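Terminase subunit UL89 protein (Human herpesvirus 5, PDB 3N4P) is the large terminase subunit whose C-terminal nuclease domain probably cuts viral DNA, in a motor that drives the genome into empty capsids. Local coordinates at residues 136-141 and 149-154. Residues are numbered along the deposited sequence; the frame is centred on the assembly and turned at random.
Sequences IAVEGN and RIACLI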
loop_
_atom_site.group_PDB
_atom_site.type_symbol
_atom_site.label_atom_id
_atom_site.label_comp_id
_atom_site.label_asym_id
_atom_site.label_seq_id
_atom_site.Cartn_x
_atom_site.Cartn_y
_atom_site.Cartn_z
ATOM N N ILE B 136 -24.159 4.369 -10.096
ATOM C CA ILE B 136 -23.634 5.639 -10.555
ATOM C C ILE B 136 -24.535 6.772 -10.109
ATOM O O ILE B 136 -25.707 6.725 -10.343
ATOM C CB ILE B 136 -23.535 5.632 -12.122
ATOM C CG1 ILE B 136 -22.634 4.486 -12.571
ATOM C CG2 ILE B 136 -23.018 6.983 -12.691
ATOM C CD1 ILE B 136 -22.732 4.199 -14.106
ATOM N N ALA B 137 -23.964 7.803 -9.509
ATOM C CA ALA B 137 -24.695 9.032 -9.244
ATOM C C ALA B 137 -24.165 10.192 -10.064
ATOM O O ALA B 137 -22.967 10.477 -10.027
ATOM C CB ALA B 137 -24.529 9.382 -7.734
ATOM N N VAL B 138 -25.019 10.952 -10.694
ATOM C CA VAL B 138 -24.567 12.070 -11.516
ATOM C C VAL B 138 -25.232 13.269 -10.890
ATOM O O VAL B 138 -26.449 13.355 -10.908
ATOM C CB VAL B 138 -25.082 12.003 -13.008
ATOM C CG1 VAL B 138 -24.568 13.196 -13.817
ATOM C CG2 VAL B 138 -24.658 10.732 -13.747
ATOM N N GLU B 139 -24.447 14.211 -10.377
ATOM C CA GLU B 139 -24.998 15.414 -9.803
ATOM C C GLU B 139 -25.621 16.274 -10.850
ATOM O O GLU B 139 -25.016 16.554 -11.864
ATOM C CB GLU B 139 -23.936 16.270 -9.108
ATOM C CG GLU B 139 -24.514 17.073 -7.901
ATOM C CD GLU B 139 -24.060 18.533 -7.859
ATOM O OE1 GLU B 139 -24.926 19.425 -7.673
ATOM O OE2 GLU B 139 -22.841 18.788 -8.015
ATOM N N GLY B 140 -26.805 16.764 -10.567
ATOM C CA GLY B 140 -27.445 17.671 -11.494
ATOM C C GLY B 140 -27.853 18.983 -10.899
ATOM O O GLY B 140 -28.765 19.588 -11.405
ATOM N N ASN B 141 -27.154 19.450 -9.866
ATOM C CA ASN B 141 -27.766 20.448 -8.999
ATOM C C ASN B 141 -28.331 21.649 -9.734
ATOM O O ASN B 141 -29.524 21.965 -9.555
ATOM C CB ASN B 141 -26.939 20.824 -7.715
ATOM C CG ASN B 141 -27.496 22.064 -7.006
ATOM O OD1 ASN B 141 -27.786 22.063 -5.780
ATOM N ND2 ASN B 141 -27.691 23.137 -7.790
ATOM N N ARG B 149 -28.993 13.592 -19.605
ATOM C CA ARG B 149 -28.426 13.150 -20.861
ATOM C C ARG B 149 -27.095 12.504 -20.688
ATOM O O ARG B 149 -26.785 11.537 -21.375
ATOM C CB ARG B 149 -28.311 14.299 -21.879
ATOM C CG ARG B 149 -29.616 14.676 -22.542
ATOM C CD ARG B 149 -29.409 15.751 -23.663
ATOM N NE ARG B 149 -28.858 16.971 -23.055
ATOM C CZ ARG B 149 -29.581 17.946 -22.491
ATOM N NH1 ARG B 149 -30.929 17.924 -22.498
ATOM N NH2 ARG B 149 -28.953 18.983 -21.958
ATOM N N ILE B 150 -26.296 13.046 -19.768
ATOM C CA ILE B 150 -25.003 12.481 -19.447
ATOM C C ILE B 150 -25.150 11.088 -18.855
ATOM O O ILE B 150 -24.427 10.181 -19.262
ATOM C CB ILE B 150 -24.168 13.433 -18.540
ATOM C CG1 ILE B 150 -23.653 14.630 -19.360
ATOM C CG2 ILE B 150 -23.030 12.678 -17.714
ATOM C CD1 ILE B 150 -23.039 15.749 -18.470
ATOM N N ALA B 151 -26.074 10.899 -17.918
ATOM C CA ALA B 151 -26.293 9.548 -17.373
ATOM C C ALA B 151 -26.524 8.577 -18.520
ATOM O O ALA B 151 -25.914 7.485 -18.594
ATOM C CB ALA B 151 -27.484 9.514 -16.421
ATOM N N CYS B 152 -27.415 8.979 -19.398
ATOM C CA CYS B 152 -27.811 8.144 -20.510
ATOM C C CYS B 152 -26.608 7.877 -21.409
ATOM O O CYS B 152 -26.444 6.771 -21.881
ATOM C CB CYS B 152 -29.023 8.777 -21.219
ATOM S SG CYS B 152 -29.363 8.076 -22.786
ATOM N N LEU B 153 -25.704 8.846 -21.558
ATOM C CA LEU B 153 -24.529 8.622 -22.424
ATOM C C LEU B 153 -23.549 7.677 -21.799
ATOM O O LEU B 153 -22.911 6.931 -22.475
ATOM C CB LEU B 153 -23.846 9.914 -22.916
ATOM C CG LEU B 153 -24.637 10.822 -23.866
ATOM C CD1 LEU B 153 -24.199 12.270 -23.675
ATOM C CD2 LEU B 153 -24.603 10.447 -25.396
ATOM N N ILE B 154 -23.465 7.678 -20.488
ATOM C CA ILE B 154 -22.541 6.836 -19.754
ATOM C C ILE B 154 -23.022 5.410 -19.875
ATOM O O ILE B 154 -22.230 4.509 -20.188
ATOM C CB ILE B 154 -22.529 7.193 -18.265
ATOM C CG1 ILE B 154 -21.822 8.555 -18.032
ATOM C CG2 ILE B 154 -21.772 6.036 -17.450
ATOM C CD1 ILE B 154 -21.805 9.032 -16.613
#
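Val138 and Ala151 have the nearest CA atoms, 6.6 Å apart, where strand 136-138 and helix 149-154 run at 149° to each other, nearly antiparallel, with axes 9.2 Å apart at their nearest. That direction is expected of a beta-alpha-beta crossover, here strand 133-138, helix 144-161 and the parallel strand 165-172. Alternation along the strand sends Ile136 and Val138 toward the helix. Val138 turns one methyl to Ile150 and the other to Ala151 and Ile154: CG1 meets CG2 of Ile150 at 4.2 Å, and CG2 lies 4.1 Å from CB of Ala151 and 4.4 Å from CD1 of Ile154. With CB of Val138 directed at the helix, chi1 -180° places CG1 anti to the backbone N and CG2 beside it, and both methyls face the helix. Further back along the strand, the side chains of Ile136 and Ile154 cross obliquely, CD1 of Ile136 ending 3.9 Å from CG2 of Ile154. Phe168 of strand 165-172 touches both Ile136 and Ala151, and Ala114 of helix 109-127 packs on Ile154. The strand ends at Val138, and the next residue, Glu139, binds magnesium together with Asp68 and is probably catalytic in the nuclease. All five touching residues are buried, and in each pair the nearest atoms are both methyl carbons, implying that apolar packing joins this helix to the strand leading into the metal site.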